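Local coordinates for neutral ceramidase (Pseudomonas aeruginosa, PDB 2ZWS), which hydrolyses the N-acyl linkage of ceramides to sphingosine and free fatty acid, and also runs the reverse synthesis, as a zinc-dependent secreted enzyme, at residues F105-M110 / L116-K121; V21-M24 / E30-T33; A378-K383 / P387-V392. One frame throughout, in Å; residues are numbered along the deposited sequence. Where two conformers were deposited one is given.

Interaction 1 (F105-M110 / L116-K121); sequences FSHYAM and LGFQEK. With FMT (formic acid), chain D.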
loop_
_atom_site.group_PDB
_atom_site.type_symbol
_atom_site.label_atom_id
_atom_site.label_comp_id
_atom_site.label_asym_id
_atom_site.label_seq_id
_atom_site.Cartn_x
_atom_site.Cartn_y
_atom_site.Cartn_z
ATOM N N PHE A 105 10.623 6.618 0.699
ATOM C CA PHE A 105 9.648 7.673 0.541
ATOM C C PHE A 105 9.048 8.211 1.844
ATOM O O PHE A 105 8.017 8.913 1.840
ATOM C CB PHE A 105 8.589 7.305 -0.514
ATOM C CG PHE A 105 7.826 6.033 -0.217
ATOM C CD1 PHE A 105 8.352 4.790 -0.556
ATOM C CD2 PHE A 105 6.561 6.088 0.373
ATOM C CE1 PHE A 105 7.629 3.607 -0.294
ATOM C CE2 PHE A 105 5.822 4.924 0.626
ATOM C CZ PHE A 105 6.353 3.690 0.307
ATOM N N SER A 106 9.727 7.902 2.953
ATOM C CA SER A 106 9.481 8.564 4.234
ATOM C C SER A 106 10.450 9.713 4.387
ATOM O O SER A 106 11.485 9.732 3.715
ATOM C CB SER A 106 9.721 7.582 5.399
ATOM O OG SER A 106 9.415 8.177 6.660
ATOM N N HIS A 107 10.144 10.622 5.302
ATOM C CA HIS A 107 11.152 11.586 5.739
ATOM C C HIS A 107 11.744 11.259 7.113
ATOM O O HIS A 107 12.640 11.962 7.571
ATOM C CB HIS A 107 10.592 13.007 5.736
ATOM C CG HIS A 107 10.522 13.613 4.356
ATOM N ND1 HIS A 107 9.957 14.844 4.097
ATOM C CD2 HIS A 107 10.944 13.136 3.163
ATOM C CE1 HIS A 107 10.026 15.094 2.800
ATOM N NE2 HIS A 107 10.642 14.083 2.210
ATOM N N TYR A 108 11.258 10.178 7.730
ATOM C CA TYR A 108 11.762 9.689 9.025
ATOM C C TYR A 108 12.782 8.596 8.849
ATOM O O TYR A 108 12.557 7.604 8.136
ATOM C CB TYR A 108 10.633 9.267 9.953
ATOM C CG TYR A 108 9.965 10.477 10.501
ATOM C CD1 TYR A 108 10.549 11.210 11.550
ATOM C CD2 TYR A 108 8.766 10.944 9.950
ATOM C CE1 TYR A 108 9.963 12.349 12.007
ATOM C CE2 TYR A 108 8.183 12.108 10.421
ATOM C CZ TYR A 108 8.773 12.795 11.459
ATOM O OH TYR A 108 8.241 13.959 11.952
ATOM N N ALA A 109 13.925 8.782 9.515
ATOM C CA ALA A 109 15.078 7.941 9.220
ATOM C C ALA A 109 14.819 6.450 9.425
ATOM O O ALA A 109 15.306 5.648 8.651
ATOM C CB ALA A 109 16.321 8.388 10.011
ATOM N N MET A 110 14.075 6.081 10.472
ATOM C CA MET A 110 13.805 4.680 10.796
ATOM C C MET A 110 13.289 3.901 9.579
ATOM O O MET A 110 13.688 2.765 9.313
ATOM C CB MET A 110 12.782 4.597 11.941
ATOM C CG MET A 110 12.571 3.196 12.518
ATOM S SD MET A 110 14.090 2.465 13.178
ATOM C CE MET A 110 14.773 3.782 14.140
ATOM N N LEU A 116 18.974 2.989 2.642
ATOM C CA LEU A 116 20.137 3.896 2.698
ATOM C C LEU A 116 19.730 5.369 2.555
ATOM O O LEU A 116 20.565 6.213 2.204
ATOM C CB LEU A 116 21.174 3.558 1.620
ATOM C CG LEU A 116 21.688 2.123 1.523
ATOM C CD1 LEU A 116 22.623 1.957 0.339
ATOM C CD2 LEU A 116 22.388 1.739 2.842
ATOM N N GLY A 117 18.462 5.676 2.839
ATOM C CA GLY A 117 17.996 7.056 2.889
ATOM C C GLY A 117 16.824 7.330 1.945
ATOM O O GLY A 117 16.146 6.413 1.472
ATOM N N PHE A 118 16.632 8.616 1.655
ATOM C CA PHE A 118 15.500 9.116 0.896
ATOM C C PHE A 118 15.731 8.957 -0.607
ATOM O O PHE A 118 16.789 9.346 -1.121
ATOM C CB PHE A 118 15.359 10.598 1.223
ATOM C CG PHE A 118 14.219 11.258 0.542
ATOM C CD1 PHE A 118 14.436 12.258 -0.412
ATOM C CD2 PHE A 118 12.927 10.876 0.858
ATOM C CE1 PHE A 118 13.366 12.870 -1.036
ATOM C CE2 PHE A 118 11.856 11.476 0.252
ATOM C CZ PHE A 118 12.063 12.472 -0.708
ATOM N N GLN A 119 14.732 8.431 -1.316
ATOM C CA GLN A 119 14.844 8.197 -2.739
ATOM C C GLN A 119 13.845 9.129 -3.439
ATOM O O GLN A 119 12.660 8.816 -3.605
ATOM C CB GLN A 119 14.577 6.722 -3.076
ATOM C CG GLN A 119 15.457 5.722 -2.290
ATOM C CD GLN A 119 16.956 6.087 -2.259
ATOM O OE1 GLN A 119 17.596 6.116 -1.172
ATOM N NE2 GLN A 119 17.526 6.341 -3.429
ATOM N N GLU A 120 14.343 10.290 -3.850
ATOM C CA GLU A 120 13.450 11.335 -4.345
ATOM C C GLU A 120 12.612 10.922 -5.568
ATOM O O GLU A 120 11.446 11.308 -5.657
ATOM C CB GLU A 120 14.215 12.643 -4.577
ATOM C CG GLU A 120 13.354 13.845 -4.965
ATOM C CD GLU A 120 14.084 15.158 -4.748
ATOM O OE1 GLU A 120 13.547 16.037 -4.029
ATOM O OE2 GLU A 120 15.211 15.298 -5.282
ATOM N N LYS A 121 13.161 10.139 -6.501
ATOM C CA LYS A 121 12.405 9.797 -7.706
ATOM C C LYS A 121 11.185 8.918 -7.375
ATOM O O LYS A 121 10.108 9.054 -7.977
ATOM C CB LYS A 121 13.309 9.061 -8.707
ATOM C CG LYS A 121 12.766 9.059 -10.124
ATOM C CD LYS A 121 13.864 8.695 -11.150
ATOM C CE LYS A 121 13.363 8.899 -12.579
ATOM N NZ LYS A 121 13.377 10.346 -12.971
HETATM C C FMT D . 6.056 8.450 8.594
HETATM O O1 FMT D . 4.828 8.662 8.437
HETATM O O2 FMT D . 6.949 8.962 7.884
#

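Interaction 2 (V21-M24 / E30-T33); sequences VGMM and EQKT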
loop_
_atom_site.group_PDB
_atom_site.type_symbol
_atom_site.label_atom_id
_atom_site.label_comp_id
_atom_site.label_asym_id
_atom_site.label_seq_id
_atom_site.Cartn_x
_atom_site.Cartn_y
_atom_site.Cartn_z
ATOM N N VAL A 21 17.004 -0.141 -5.951
ATOM C CA VAL A 21 16.557 0.557 -4.757
ATOM C C VAL A 21 16.075 -0.483 -3.736
ATOM O O VAL A 21 15.284 -1.379 -4.076
ATOM C CB VAL A 21 15.412 1.576 -5.054
ATOM C CG1 VAL A 21 14.947 2.270 -3.763
ATOM C CG2 VAL A 21 15.894 2.640 -6.011
ATOM N N GLY A 22 16.523 -0.354 -2.484
ATOM C CA GLY A 22 16.021 -1.212 -1.411
ATOM C C GLY A 22 14.499 -1.186 -1.341
ATOM O O GLY A 22 13.871 -0.114 -1.436
ATOM N N MET A 23 13.917 -2.363 -1.155
ATOM C CA MET A 23 12.465 -2.493 -1.039
ATOM C C MET A 23 11.951 -2.194 0.370
ATOM O O MET A 23 12.691 -2.394 1.372
ATOM C CB MET A 23 12.069 -3.884 -1.558
ATOM C CG MET A 23 12.314 -3.898 -3.080
ATOM S SD MET A 23 12.429 -5.510 -3.867
ATOM C CE MET A 23 10.715 -5.988 -3.939
ATOM N N MET A 24 10.699 -1.733 0.450
ATOM C CA MET A 24 10.122 -1.270 1.708
ATOM C C MET A 24 9.271 -2.352 2.382
ATOM O O MET A 24 8.300 -2.845 1.794
ATOM C CB MET A 24 9.232 -0.030 1.478
ATOM C CG MET A 24 8.687 0.608 2.779
ATOM S SD MET A 24 10.046 1.228 3.781
ATOM C CE MET A 24 9.512 0.848 5.465
ATOM N N GLU A 30 19.797 -6.269 1.393
ATOM C CA GLU A 30 19.998 -7.183 0.279
ATOM C C GLU A 30 18.687 -7.550 -0.421
ATOM O O GLU A 30 18.531 -8.660 -0.933
ATOM C CB GLU A 30 20.726 -8.446 0.751
ATOM C CG GLU A 30 22.201 -8.247 1.089
ATOM C CD GLU A 30 22.856 -9.501 1.669
ATOM O OE1 GLU A 30 23.885 -9.360 2.364
ATOM O OE2 GLU A 30 22.349 -10.621 1.443
ATOM N N GLN A 31 17.747 -6.610 -0.437
ATOM C CA GLN A 31 16.532 -6.767 -1.218
ATOM C C GLN A 31 16.294 -5.533 -2.053
ATOM O O GLN A 31 15.432 -4.701 -1.737
ATOM C CB GLN A 31 15.328 -7.045 -0.322
ATOM C CG GLN A 31 14.148 -7.567 -1.121
ATOM C CD GLN A 31 12.823 -7.420 -0.411
ATOM O OE1 GLN A 31 12.706 -6.788 0.651
ATOM N NE2 GLN A 31 11.787 -7.994 -1.019
ATOM N N LYS A 32 17.061 -5.422 -3.128
ATOM C CA LYS A 32 16.880 -4.314 -4.071
ATOM C C LYS A 32 15.984 -4.675 -5.245
ATOM O O LYS A 32 15.977 -5.827 -5.688
ATOM C CB LYS A 32 18.230 -3.797 -4.549
ATOM C CG LYS A 32 19.059 -3.206 -3.402
ATOM C CD LYS A 32 20.085 -2.220 -3.920
ATOM C CE LYS A 32 21.057 -1.864 -2.855
ATOM N NZ LYS A 32 22.054 -0.901 -3.427
ATOM N N THR A 33 15.224 -3.695 -5.742
ATOM C CA THR A 33 14.392 -3.968 -6.916
ATOM C C THR A 33 15.246 -4.458 -8.079
ATOM O O THR A 33 16.416 -4.059 -8.247
ATOM C CB THR A 33 13.540 -2.749 -7.364
ATOM O OG1 THR A 33 14.426 -1.632 -7.566
ATOM C CG2 THR A 33 12.540 -2.361 -6.250
HETATM O O HOH W 1 13.587 -4.861 2.412
#

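Interaction 3 (A378-K383 / P387-V392); sequences ADTGNK and PWTPTV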
loop_
_atom_site.group_PDB
_atom_site.type_symbol
_atom_site.label_atom_id
_atom_site.label_comp_id
_atom_site.label_asym_id
_atom_site.label_seq_id
_atom_site.Cartn_x
_atom_site.Cartn_y
_atom_site.Cartn_z
ATOM N N ALA A 378 16.537 0.833 20.681
ATOM C CA ALA A 378 16.841 2.139 20.091
ATOM C C ALA A 378 15.890 3.191 20.621
ATOM O O ALA A 378 14.674 3.019 20.573
ATOM C CB ALA A 378 16.789 2.079 18.558
ATOM N N ASP A 379 16.461 4.277 21.134
ATOM C CA ASP A 379 15.695 5.417 21.616
ATOM C C ASP A 379 15.537 6.371 20.434
ATOM O O ASP A 379 16.347 7.271 20.242
ATOM C CB ASP A 379 16.442 6.100 22.778
ATOM C CG ASP A 379 15.762 7.389 23.249
ATOM O OD1 ASP A 379 14.779 7.827 22.609
ATOM O OD2 ASP A 379 16.230 7.987 24.266
ATOM N N THR A 380 14.490 6.149 19.650
ATOM C CA THR A 380 14.308 6.881 18.368
ATOM C C THR A 380 13.806 8.312 18.585
ATOM O O THR A 380 14.134 9.228 17.822
ATOM C CB THR A 380 13.349 6.110 17.409
ATOM O OG1 THR A 380 12.111 5.870 18.081
ATOM C CG2 THR A 380 13.960 4.781 16.996
ATOM N N GLY A 381 13.019 8.512 19.638
ATOM C CA GLY A 381 12.422 9.804 19.941
ATOM C C GLY A 381 13.401 10.894 20.324
ATOM O O GLY A 381 13.149 12.077 20.073
ATOM N N ASN A 382 14.514 10.500 20.949
ATOM C CA ASN A 382 15.492 11.477 21.441
ATOM C C ASN A 382 16.648 11.744 20.493
ATOM O O ASN A 382 17.580 12.474 20.846
ATOM C CB ASN A 382 16.042 11.049 22.828
ATOM C CG ASN A 382 15.014 11.199 23.943
ATOM O OD1 ASN A 382 14.861 10.312 24.791
ATOM N ND2 ASN A 382 14.307 12.315 23.953
ATOM N N LYS A 383 16.586 11.177 19.287
ATOM C CA LYS A 383 17.641 11.372 18.288
ATOM C C LYS A 383 17.648 12.820 17.804
ATOM O O LYS A 383 16.605 13.455 17.759
ATOM C CB LYS A 383 17.463 10.407 17.113
ATOM C CG LYS A 383 17.559 8.941 17.484
ATOM C CD LYS A 383 19.004 8.582 17.842
ATOM C CE LYS A 383 19.116 7.116 18.247
ATOM N NZ LYS A 383 20.532 6.720 18.413
ATOM N N PRO A 387 14.111 13.301 15.359
ATOM C CA PRO A 387 13.831 11.934 15.844
ATOM C C PRO A 387 13.756 10.993 14.643
ATOM O O PRO A 387 13.440 11.446 13.528
ATOM C CB PRO A 387 12.455 12.049 16.521
ATOM C CG PRO A 387 11.863 13.294 16.005
ATOM C CD PRO A 387 12.985 14.224 15.571
ATOM N N TRP A 388 14.059 9.712 14.845
ATOM C CA TRP A 388 14.017 8.750 13.736
ATOM C C TRP A 388 12.592 8.309 13.421
ATOM O O TRP A 388 12.364 7.622 12.431
ATOM C CB TRP A 388 14.848 7.515 14.056
ATOM C CG TRP A 388 16.312 7.781 14.155
ATOM C CD1 TRP A 388 16.969 8.982 14.027
ATOM C CD2 TRP A 388 17.305 6.797 14.411
ATOM N NE1 TRP A 388 18.331 8.791 14.201
ATOM C CE2 TRP A 388 18.557 7.456 14.446
ATOM C CE3 TRP A 388 17.258 5.408 14.628
ATOM C CZ2 TRP A 388 19.753 6.765 14.674
ATOM C CZ3 TRP A 388 18.455 4.722 14.863
ATOM C CH2 TRP A 388 19.674 5.402 14.886
ATOM N N THR A 389 11.653 8.668 14.293
ATOM C CA THR A 389 10.271 8.245 14.163
ATOM C C THR A 389 9.368 9.465 14.357
ATOM O O THR A 389 9.780 10.449 14.949
ATOM C CB THR A 389 9.925 7.154 15.207
ATOM O OG1 THR A 389 10.492 7.497 16.487
ATOM C CG2 THR A 389 10.439 5.793 14.763
ATOM N N PRO A 390 8.133 9.427 13.808
ATOM C CA PRO A 390 7.240 10.599 13.947
ATOM C C PRO A 390 6.775 10.917 15.360
ATOM O O PRO A 390 6.764 10.047 16.230
ATOM C CB PRO A 390 6.021 10.243 13.076
ATOM C CG PRO A 390 6.119 8.785 12.804
ATOM C CD PRO A 390 7.541 8.354 12.976
ATOM N N THR A 391 6.365 12.166 15.554
ATOM C CA THR A 391 5.850 12.659 16.824
ATOM C C THR A 391 4.478 13.306 16.700
ATOM O O THR A 391 3.767 13.414 17.687
ATOM C CB THR A 391 6.819 13.672 17.447
ATOM O OG1 THR A 391 6.956 14.805 16.585
ATOM C CG2 THR A 391 8.206 13.019 17.675
ATOM N N VAL A 392 4.126 13.770 15.492
ATOM C CA VAL A 392 2.852 14.469 15.282
ATOM C C VAL A 392 2.102 13.625 14.272
ATOM O O VAL A 392 2.595 13.423 13.161
ATOM C CB VAL A 392 3.059 15.914 14.750
ATOM C CG1 VAL A 392 1.707 16.543 14.323
ATOM C CG2 VAL A 392 3.826 16.769 15.778
#

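Interaction 1 (F105-M110 / L116-K121)
H107 presents the edge of its imidazole to the face of the F118 phenyl ring, an offset edge-to-face pair whose centroids lie 4.9 Å apart with the planes at 67°. The CD2–NE2 side of the imidazole makes the approach: H107 CD2 and F118 CE2 are 3.5 Å apart, and NE2 also lies close to CE2 and CZ of F118. F118 reaches across because its CG stands anti to the backbone N (chi1 -179°), which carries the phenyl group toward 105-110. The same ring receives a carbonyl at its rim, where S106 O lies near the ring plane, 3.4 Å from F118 CD2. An aromatic edge carries a slight positive charge, so this placement is probably mildly favourable. Across the two segments the contact is thus a ring pair with a carbonyl oxygen at the rim of one ring.

S106, a residue inferred to bind substrate, has its CB pointing away from 116-121. Its OG accepts the backbone N-H of Y108 at 2.9 Å, closing an ST turn, and donates to O2 of a bound formic acid, likewise at 2.9 Å from S106 OG. The same O2 lies in the plane of the Y108 ring, at its CD2 edge. The formic acid, probably from the crystallisation liquor, is also hydrogen-bonded to the backbone N of Q68 and Y445, consistent with a small polar pocket where substrate is thought to bind.

Segment 105-110 runs into the short helix 109-112, which L116, with positive phi, ends as the C-prime residue of a Schellman motif; 116-121 then leads into helix 120-138, with Q119 as N-cap. F123 of helix 120-138 meets the rings of both H107 and F118, while helix 68-81 flanks H107 through A69 and Y108 through Q68.

Interaction 2 (V21-M24 / E30-T33)
Q31 begins the contact of an antiparallel beta pairing between 21-24 and 30-33, in which G22 and K32 form a non-hydrogen-bonded pair with CA atoms 4.2 Å apart. The carbonyl O of Q31 takes the N-H of M23 at 2.8 Å, almost in line with the C=O bond (167°). The extended Q31 side chain crosses that of M23 at about a right angle, M23 CE lying 3.7 Å from Q31 NE2, an amide nitrogen bonded in turn to N212 O. A water lies within hydrogen-bonding distance of both Q31 OE1 and M23 O, 2.8 Å from each.

K32 follows, its CA 3.3 Å from V21 O in a CA-H...O contact; its aliphatic chain starts beside G22 and leads off to Q509, which NZ reaches. T33 completes the pairing, its N bonded to V21 O at 2.9 Å. Strand 22-24 also pairs with strand 101-102, whereas 32-36 lies beside strand 584-591 in a mixed sheet, so the contact links two sheets. With T33 OG1 set between the backbone N and the carbonyl carbon (chi1 55°), it bonds to E17 O and weakly takes the N-H of V21, while the methyl CG2 packs 3.5 Å from M23 CG.

Interaction 3 (A378-K383 / P387-V392)
W388 N donates to T380 O at 3.0 Å, its nitrogen tilted 34° from the carbonyl plane, and so fastens the chain beyond P387 to the type I beta turn that runs from T380 to K383. The T380 carbonyl also makes a weak bond to K383 N within the turn, and it lies against CA and CB of P387.

The main side-chain element is K383 laid over one face of the W388 indole. A bend at chi2 (-71°) folds the chain over the ring instead of letting it run straight from the turn. K383 CG sits almost squarely above the five-membered ring, 3.4 Å from its centroid and only 10° off the normal, a CH-pi contact. Further out, CD and CE follow the indole toward its six-membered ring. The ammonium ends 4.3 Å from that ring's centroid, measured from K383 NZ, as an off-centre cation-pi contact, and it also makes a weak hydrogen bond to G357 O.

T380 and T389 cross at about a right angle and share a hydroxyl-hydroxyl hydrogen bond, T380 OG1 to T389 OG1, of 2.8 Å. The T380 methyl CG2 lies obliquely by the indole, 4.1 Å from W388 CE3. D379 OD1 accepts the backbone N-H of N382 in an Asx motif, and N382 N approaches it from above the D379 carboxylate plane, at 3.2 Å from OD1.

Both segments belong to the loop between strands 376-378 and 392-400, and M110 of helix 109-112 packs on W388 and T389. The indole thus accommodates both the aliphatic length and the charge of K383, and the T380-T389 hydroxyl bond and the W388 N to T380 O bond tie the turn to the returning chain through directional polar contacts as well as packing.

In the fold
Interaction 2 is the most buried of the three; interactions 1 and 3 are partly buried. Their chemistry differs too: 21-24/30-33 relies on backbone pairing between strands, 105-110/116-121 on an aromatic pair beside the inferred substrate pocket, and 378-383/387-392 on a lysine over an indole plus hydroxyl bonding. Helix 109-112 is common to interactions 1 and 3, beginning in 105-110 and packing on 387-392. Interaction 1 meets interaction 2 by packing of Q119 CG on V21 CG1, and interaction 3 through a probable hydrogen bond from M110 N to W388 O, with Y108 packing against W388 and T389. Interactions 2 and 3 do not touch; their nearest atoms are about 10 Å apart.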